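PDB 3S6S: Ac-ASP-7 from Ancylostoma caninum, which is of unknown function but, as a hookworm secreted protein of the SCP/TAPS (pathogenesis-related) family, probably takes part in the interaction between parasite and host. Local coordinates for residues R75-F80 with V137-K142; S10-D15 with Y52-E57. One frame throughout, in Å; residues are numbered along the deposited sequence.

Overall arrangement
Both contacts belong to the SCP/TAPS domain and reach the same mixed sheet, but at different depths. Contact 1 is core: it pairs strands 133-140 and 76-83, 76-83 being an outermost strand, mainly through backbone hydrogen bonds between mostly buried residues. Contact 2 is only partly buried and has no strand pairing; the loop 10-15 is joined to the start of helix 54-65 by a disulfide and by a glutamate that binds loop amides. Their centres lie about 13 Å apart, yet they touch through Leu-56, whose CD2 methyl packs on both Arg-75 and Val-139. Helix 54-65 is thus common ground, covering one face of contact 1 and carrying Cys-54 and Glu-57 of contact 2.

Contact 1 (R75-F80 with V137-K142); sequences RGVTRF and VCVYDK
The hydroxyl of Tyr-140 meets that of Thr-78, OH to OG1 at 2.7 Å, in a bond that either could donate. OG1 lies at the ring edge, in its plane, and the two side chains cross at about a right angle. Thr-78 holds OG1 between its backbone N and carbonyl carbon (chi1 62°), which aims the hydroxyl at the tyrosine while CG2 packs 3.6 Å from Tyr-140 CE1. Tyr-140 OH is also bonded to His-26 NE2, so this buried oxygen has two polar partners. Gly-76, with no side chain, lies opposite Tyr-140, and its O borders the ring edge.

Beneath these side chains the backbones pair. Gly-76 with Tyr-140 and Thr-78 with Cys-138 are hydrogen-bonded pairs, each joined by two N-H...O bonds, such as Thr-78 N to Cys-138 O at 2.7 Å. Between them, Val-77 and Val-139 form a non-hydrogen-bonded pair, where Val-77 CA reaches Cys-138 O in a 3.1 Å CA-H...O contact. The other face carries Val-77, Val-139, Val-137 and Arg-79; the beta-branched valines suit an extended strand, and Val-137 packs on helix 54-65. Arg-75 lays its CB 3.8 Å from Val-139 CG1, and its NE forms a salt bridge with Glu-59. Back on the face of Thr-78 and Tyr-140, Cys-138 SG sits at the edge of the Phe-80 ring, 5.0 Å from its centroid, and is disulfide-bonded to Cys-119. Strands paired antiparallel at 164° and covered by helices on both faces are typical of the alpha-beta-alpha sandwich of the SCP/TAPS fold.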
ATOM      1  N   ARG A  75     -10.340   8.621  -0.013  1.00 27.94           N
ATOM      2  CA  ARG A  75      -9.194   7.727  -0.016  1.00 30.63           C
ATOM      3  C   ARG A  75      -9.378   6.582   0.962  1.00 28.05           C
ATOM      4  O   ARG A  75     -10.199   6.653   1.868  1.00 26.36           O
ATOM      5  CB  ARG A  75      -7.931   8.494   0.395  1.00 27.43           C
ATOM      6  CG  ARG A  75      -7.706   9.773  -0.359  1.00 26.97           C
ATOM      7  CD  ARG A  75      -7.517   9.488  -1.826  1.00 22.71           C
ATOM      8  NE  ARG A  75      -6.839  10.596  -2.483  1.00 27.12           N
ATOM      9  CZ  ARG A  75      -6.829  10.783  -3.800  1.00 33.28           C
ATOM     10  NH1 ARG A  75      -7.477   9.942  -4.600  1.00 28.10           N
ATOM     11  NH2 ARG A  75      -6.171  11.808  -4.318  1.00 29.94           N
ATOM     12  N   GLY A  76      -8.578   5.535   0.788  1.00 25.65           N
ATOM     13  CA  GLY A  76      -8.435   4.523   1.812  1.00 25.52           C
ATOM     14  C   GLY A  76      -7.335   4.997   2.752  1.00 27.20           C
ATOM     15  O   GLY A  76      -6.464   5.777   2.351  1.00 21.90           O
ATOM     16  N   VAL A  77      -7.384   4.537   4.001  1.00 23.75           N
ATOM     17  CA  VAL A  77      -6.411   4.932   5.001  1.00 25.23           C
ATOM     18  C   VAL A  77      -6.031   3.727   5.849  1.00 27.23           C
ATOM     19  O   VAL A  77      -6.895   2.932   6.224  1.00 26.30           O
ATOM     20  CB  VAL A  77      -6.965   6.039   5.941  1.00 30.13           C
ATOM     21  CG1 VAL A  77      -5.897   6.479   6.953  1.00 26.45           C
ATOM     22  CG2 VAL A  77      -7.460   7.232   5.145  1.00 26.07           C
ATOM     23  N   THR A  78      -4.737   3.586   6.128  1.00 25.85           N
ATOM     24  CA  THR A  78      -4.273   2.706   7.193  1.00 24.33           C
ATOM     25  C   THR A  78      -3.406   3.469   8.198  1.00 26.13           C
ATOM     26  O   THR A  78      -2.769   4.463   7.868  1.00 22.97           O
ATOM     27  CB  THR A  78      -3.482   1.494   6.666  1.00 24.47           C
ATOM     28  OG1 THR A  78      -2.302   1.943   5.972  1.00 23.49           O
ATOM     29  CG2 THR A  78      -4.368   0.638   5.753  1.00 21.38           C
ATOM     30  N   ARG A  79      -3.392   2.998   9.435  1.00 26.63           N
ATOM     31  CA  ARG A  79      -2.571   3.614  10.458  1.00 30.52           C
ATOM     32  C   ARG A  79      -1.812   2.538  11.189  1.00 27.07           C
ATOM     33  O   ARG A  79      -2.321   1.451  11.410  1.00 25.12           O
ATOM     34  CB  ARG A  79      -3.434   4.398  11.442  1.00 28.14           C
ATOM     35  CG  ARG A  79      -4.583   5.108  10.774  1.00 36.07           C
ATOM     36  CD  ARG A  79      -5.489   5.766  11.792  1.00 36.91           C
ATOM     37  NE  ARG A  79      -5.101   7.154  11.951  1.00 36.06           N
ATOM     38  CZ  ARG A  79      -5.743   8.160  11.382  1.00 37.54           C
ATOM     39  NH1 ARG A  79      -6.824   7.910  10.633  1.00 33.58           N
ATOM     40  NH2 ARG A  79      -5.311   9.406  11.582  1.00 31.24           N
ATOM     41  N   PHE A  80      -0.577   2.836  11.552  1.00 31.90           N
ATOM     42  CA  PHE A  80       0.175   1.911  12.383  1.00 34.37           C
ATOM     43  C   PHE A  80       1.192   2.667  13.225  1.00 33.54           C
ATOM     44  O   PHE A  80       1.791   3.647  12.770  1.00 32.46           O
ATOM     45  CB  PHE A  80       0.781   0.763  11.559  1.00 29.05           C
ATOM     46  CG  PHE A  80       1.486   1.205  10.305  1.00 31.93           C
ATOM     47  CD1 PHE A  80       0.767   1.473   9.147  1.00 26.35           C
ATOM     48  CD2 PHE A  80       2.881   1.321  10.275  1.00 33.28           C
ATOM     49  CE1 PHE A  80       1.424   1.867   7.977  1.00 31.33           C
ATOM     50  CE2 PHE A  80       3.546   1.724   9.110  1.00 28.40           C
ATOM     51  CZ  PHE A  80       2.822   1.994   7.962  1.00 27.89           C
ATOM     52  N   VAL A 137       0.536   7.029   8.868  1.00 28.48           N
ATOM     53  CA  VAL A 137      -0.637   6.701   8.073  1.00 24.48           C
ATOM     54  C   VAL A 137      -0.272   6.447   6.628  1.00 23.13           C
ATOM     55  O   VAL A 137       0.656   7.045   6.083  1.00 25.56           O
ATOM     56  CB  VAL A 137      -1.883   7.685   8.232  1.00 27.20           C
ATOM     57  CG1 VAL A 137      -1.751   8.599   9.443  1.00 25.80           C
ATOM     58  CG2 VAL A 137      -2.179   8.450   6.958  1.00 20.49           C
ATOM     59  N   CYS A 138      -0.996   5.507   6.027  1.00 26.20           N
ATOM     60  CA  CYS A 138      -0.989   5.335   4.584  1.00 24.92           C
ATOM     61  C   CYS A 138      -2.353   5.685   4.003  1.00 26.00           C
ATOM     62  O   CYS A 138      -3.418   5.433   4.598  1.00 24.36           O
ATOM     63  CB  CYS A 138      -0.578   3.927   4.183  1.00 22.79           C
ATOM     64  SG  CYS A 138       1.119   3.545   4.636  1.00 21.98           S
ATOM     65  N   VAL A 139      -2.278   6.289   2.831  1.00 23.03           N
ATOM     66  CA  VAL A 139      -3.416   6.742   2.078  1.00 25.09           C
ATOM     67  C   VAL A 139      -3.372   6.039   0.724  1.00 25.42           C
ATOM     68  O   VAL A 139      -2.314   5.949   0.071  1.00 21.61           O
ATOM     69  CB  VAL A 139      -3.379   8.287   1.907  1.00 24.55           C
ATOM     70  CG1 VAL A 139      -4.164   8.708   0.687  1.00 24.05           C
ATOM     71  CG2 VAL A 139      -3.882   8.983   3.192  1.00 22.77           C
ATOM     72  N   TYR A 140      -4.527   5.520   0.328  1.00 24.07           N
ATOM     73  CA  TYR A 140      -4.654   4.716  -0.871  1.00 24.63           C
ATOM     74  C   TYR A 140      -5.661   5.355  -1.803  1.00 25.46           C
ATOM     75  O   TYR A 140      -6.595   6.009  -1.357  1.00 24.01           O
ATOM     76  CB  TYR A 140      -5.104   3.312  -0.503  1.00 25.37           C
ATOM     77  CG  TYR A 140      -4.236   2.680   0.556  1.00 27.16           C
ATOM     78  CD1 TYR A 140      -4.309   3.106   1.874  1.00 24.13           C
ATOM     79  CD2 TYR A 140      -3.343   1.658   0.242  1.00 23.71           C
ATOM     80  CE1 TYR A 140      -3.530   2.539   2.845  1.00 23.08           C
ATOM     81  CE2 TYR A 140      -2.556   1.083   1.221  1.00 23.26           C
ATOM     82  CZ  TYR A 140      -2.661   1.532   2.518  1.00 21.50           C
ATOM     83  OH  TYR A 140      -1.891   0.988   3.501  1.00 21.67           O
ATOM     84  N   ASP A 141      -5.461   5.187  -3.105  1.00 26.09           N
ATOM     85  CA  ASP A 141      -6.364   5.810  -4.052  1.00 26.46           C
ATOM     86  C   ASP A 141      -7.702   5.087  -4.058  1.00 26.19           C
ATOM     87  O   ASP A 141      -8.729   5.683  -4.364  1.00 28.54           O
ATOM     88  CB  ASP A 141      -5.747   5.896  -5.456  1.00 24.56           C
ATOM     89  CG  ASP A 141      -5.594   4.535  -6.135  1.00 25.81           C
ATOM     90  OD1 ASP A 141      -5.505   4.527  -7.379  1.00 26.47           O
ATOM     91  OD2 ASP A 141      -5.555   3.488  -5.454  1.00 19.42           O
ATOM     92  N   LYS A 142      -7.699   3.809  -3.696  1.00 24.39           N
ATOM     93  CA  LYS A 142      -8.949   3.065  -3.690  1.00 26.43           C
ATOM     94  C   LYS A 142      -9.187   2.225  -2.430  1.00 27.75           C
ATOM     95  O   LYS A 142      -8.367   1.405  -2.030  1.00 28.19           O
ATOM     96  CB  LYS A 142      -9.108   2.227  -4.960  1.00 30.10           C
ATOM     97  CG  LYS A 142     -10.553   1.815  -5.200  1.00 32.59           C
ATOM     98  CD  LYS A 142     -10.742   1.146  -6.555  1.00 40.26           C
ATOM     99  CE  LYS A 142     -12.228   1.054  -6.949  1.00 32.70           C
ATOM    100  NZ  LYS A 142     -13.072   0.441  -5.879  1.00 34.55           N
TER

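Contact 2 (S10-D15 with Y52-E57); sequences SGCMVD and YDCGLE
A disulfide and a buried carboxylate together fasten the loop that precedes helix 16-34 to the start of helix 54-65, within the alpha-beta-alpha sandwich of the SCP/TAPS domain. Cys-12 SG and Cys-54 SG are 2.0 Å apart, with a chi3 of -85°, close to the relaxed value for a disulfide. Cys-12 SG also lies at the edge of the Tyr-52 ring, 3.8 Å from CE2. Gly-11, whose positive phi suits glycine, runs close beside the bridge and brings its CA 3.5 Å from Cys-54 O.

Cys-12 is the centre of an inverse gamma turn, and the amides that follow turn toward Glu-57. That side chain is extended, with CG anti to its backbone N (chi1 157°), and carries the carboxylate out from the helix to the loop. OE2 accepts from two successive amides: it offers its syn lone pair to Val-14 N, 2.8 Å away and nearly straight (169°), whereas Met-13 N, at 2.9 Å and more bent, comes from above the carboxylate plane. Val-14 also rests CG2 3.4 Å from OE2. Tyr-52 OH, itself also hydrogen-bonded to Cys-119 N, donates a short bond of 2.5 Å to Glu-57 OE1 from above the carboxylate plane. A water bridges Glu-57 OE1 to Val-14 O, donating to both.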
ATOM      1  N   SER A  10       5.958  16.447  -4.121  1.00 58.65           N
ATOM      2  CA  SER A  10       7.155  15.973  -3.411  1.00 59.87           C
ATOM      3  C   SER A  10       7.399  16.757  -2.117  1.00 58.86           C
ATOM      4  O   SER A  10       8.297  17.604  -2.051  1.00 65.30           O
ATOM      5  CB  SER A  10       8.408  16.049  -4.291  1.00 54.07           C
ATOM      6  OG  SER A  10       9.369  15.120  -3.834  1.00 55.10           O
ATOM      7  N   GLY A  11       6.622  16.449  -1.083  1.00 50.68           N
ATOM      8  CA  GLY A  11       5.670  15.356  -1.148  1.00 38.61           C
ATOM      9  C   GLY A  11       6.326  14.163  -0.490  1.00 35.57           C
ATOM     10  O   GLY A  11       6.043  13.842   0.655  1.00 36.82           O
ATOM     11  N   CYS A  12       7.224  13.513  -1.212  1.00 34.99           N
ATOM     12  CA  CYS A  12       8.050  12.486  -0.612  1.00 34.68           C
ATOM     13  C   CYS A  12       9.070  13.125   0.325  1.00 36.67           C
ATOM     14  O   CYS A  12      10.186  13.430  -0.081  1.00 40.05           O
ATOM     15  CB  CYS A  12       8.777  11.685  -1.691  1.00 31.55           C
ATOM     16  SG  CYS A  12       7.728  10.494  -2.518  1.00 30.48           S
ATOM     17  N   MET A  13       8.697  13.340   1.578  1.00 36.27           N
ATOM     18  CA  MET A  13       9.685  13.806   2.531  1.00 36.56           C
ATOM     19  C   MET A  13      10.165  12.727   3.495  1.00 36.74           C
ATOM     20  O   MET A  13      11.245  12.844   4.083  1.00 36.54           O
ATOM     21  CB  MET A  13       9.290  15.123   3.224  1.00 38.54           C
ATOM     22  CG  MET A  13       7.873  15.272   3.677  1.00 38.38           C
ATOM     23  SD  MET A  13       7.580  16.975   4.236  1.00 47.31           S
ATOM     24  CE  MET A  13       6.534  17.538   2.895  1.00 34.56           C
ATOM     25  N   VAL A  14       9.397  11.651   3.620  1.00 37.70           N
ATOM     26  CA  VAL A  14       9.851  10.505   4.407  1.00 38.04           C
ATOM     27  C   VAL A  14      11.107   9.905   3.775  1.00 37.36           C
ATOM     28  O   VAL A  14      11.162   9.763   2.557  1.00 34.82           O
ATOM     29  CB  VAL A  14       8.750   9.432   4.536  1.00 33.63           C
ATOM     30  CG1 VAL A  14       9.351   8.096   4.895  1.00 30.57           C
ATOM     31  CG2 VAL A  14       7.705   9.872   5.576  1.00 31.07           C
ATOM     32  N   ASP A  15      12.097   9.549   4.602  1.00 40.30           N
ATOM     33  CA  ASP A  15      13.378   9.002   4.117  1.00 37.17           C
ATOM     34  C   ASP A  15      13.250   7.667   3.407  1.00 41.80           C
ATOM     35  O   ASP A  15      12.472   6.789   3.804  1.00 39.65           O
ATOM     36  CB  ASP A  15      14.414   8.839   5.239  1.00 41.21           C
ATOM     37  CG  ASP A  15      14.903  10.166   5.798  1.00 51.11           C
ATOM     38  OD1 ASP A  15      15.335  10.182   6.976  1.00 61.87           O
ATOM     39  OD2 ASP A  15      14.852  11.189   5.075  1.00 46.43           O
ATOM     40  N   TYR A  52       3.925   3.980  -5.560  1.00 30.05           N
ATOM     41  CA  TYR A  52       4.223   4.933  -4.500  1.00 27.23           C
ATOM     42  C   TYR A  52       4.113   6.364  -5.016  1.00 29.87           C
ATOM     43  O   TYR A  52       4.800   6.753  -5.959  1.00 32.87           O
ATOM     44  CB  TYR A  52       5.600   4.703  -3.847  1.00 33.26           C
ATOM     45  CG  TYR A  52       5.651   5.424  -2.516  1.00 28.29           C
ATOM     46  CD1 TYR A  52       5.336   4.758  -1.339  1.00 23.80           C
ATOM     47  CD2 TYR A  52       5.921   6.788  -2.454  1.00 26.89           C
ATOM     48  CE1 TYR A  52       5.326   5.419  -0.129  1.00 28.47           C
ATOM     49  CE2 TYR A  52       5.920   7.464  -1.247  1.00 26.88           C
ATOM     50  CZ  TYR A  52       5.619   6.776  -0.087  1.00 30.21           C
ATOM     51  OH  TYR A  52       5.607   7.443   1.118  1.00 32.26           O
ATOM     52  N   ASP A  53       3.243   7.139  -4.382  1.00 27.16           N
ATOM     53  CA  ASP A  53       2.829   8.432  -4.909  1.00 28.33           C
ATOM     54  C   ASP A  53       3.049   9.518  -3.862  1.00 28.85           C
ATOM     55  O   ASP A  53       2.344   9.560  -2.844  1.00 27.16           O
ATOM     56  CB  ASP A  53       1.352   8.361  -5.312  1.00 27.73           C
ATOM     57  CG  ASP A  53       0.803   9.683  -5.856  1.00 32.49           C
ATOM     58  OD1 ASP A  53       1.208  10.784  -5.414  1.00 29.27           O
ATOM     59  OD2 ASP A  53      -0.082   9.610  -6.735  1.00 38.54           O
ATOM     60  N   CYS A  54       4.015  10.399  -4.135  1.00 28.14           N
ATOM     61  CA  CYS A  54       4.406  11.466  -3.217  1.00 28.55           C
ATOM     62  C   CYS A  54       3.257  12.397  -2.891  1.00 28.71           C
ATOM     63  O   CYS A  54       3.195  12.937  -1.788  1.00 28.04           O
ATOM     64  CB  CYS A  54       5.566  12.287  -3.779  1.00 32.18           C
ATOM     65  SG  CYS A  54       7.028  11.329  -4.239  1.00 32.13           S
ATOM     66  N   GLY A  55       2.367  12.597  -3.858  1.00 27.89           N
ATOM     67  CA  GLY A  55       1.153  13.360  -3.639  1.00 26.46           C
ATOM     68  C   GLY A  55       0.305  12.734  -2.552  1.00 27.82           C
ATOM     69  O   GLY A  55      -0.152  13.425  -1.640  1.00 30.21           O
ATOM     70  N   LEU A  56       0.110  11.421  -2.627  1.00 24.72           N
ATOM     71  CA  LEU A  56      -0.627  10.725  -1.581  1.00 28.45           C
ATOM     72  C   LEU A  56       0.160  10.641  -0.269  1.00 27.67           C
ATOM     73  O   LEU A  56      -0.438  10.554   0.797  1.00 25.27           O
ATOM     74  CB  LEU A  56      -1.065   9.329  -2.022  1.00 25.69           C
ATOM     75  CG  LEU A  56      -2.060   9.280  -3.173  1.00 29.37           C
ATOM     76  CD1 LEU A  56      -2.398   7.840  -3.511  1.00 23.79           C
ATOM     77  CD2 LEU A  56      -3.315  10.085  -2.823  1.00 31.41           C
ATOM     78  N   GLU A  57       1.491  10.668  -0.335  1.00 25.64           N
ATOM     79  CA  GLU A  57       2.244  10.753   0.908  1.00 27.06           C
ATOM     80  C   GLU A  57       1.967  12.090   1.605  1.00 26.64           C
ATOM     81  O   GLU A  57       1.803  12.144   2.818  1.00 31.88           O
ATOM     82  CB  GLU A  57       3.741  10.554   0.714  1.00 26.99           C
ATOM     83  CG  GLU A  57       4.523  11.181   1.862  1.00 28.13           C
ATOM     84  CD  GLU A  57       5.994  10.789   1.915  1.00 31.75           C
ATOM     85  OE1 GLU A  57       6.404   9.829   1.221  1.00 25.21           O
ATOM     86  OE2 GLU A  57       6.730  11.453   2.674  1.00 28.77           O
TER
HETATM   87  O   HOH W   1       9.173   9.390   0.659  1.00 29.30           O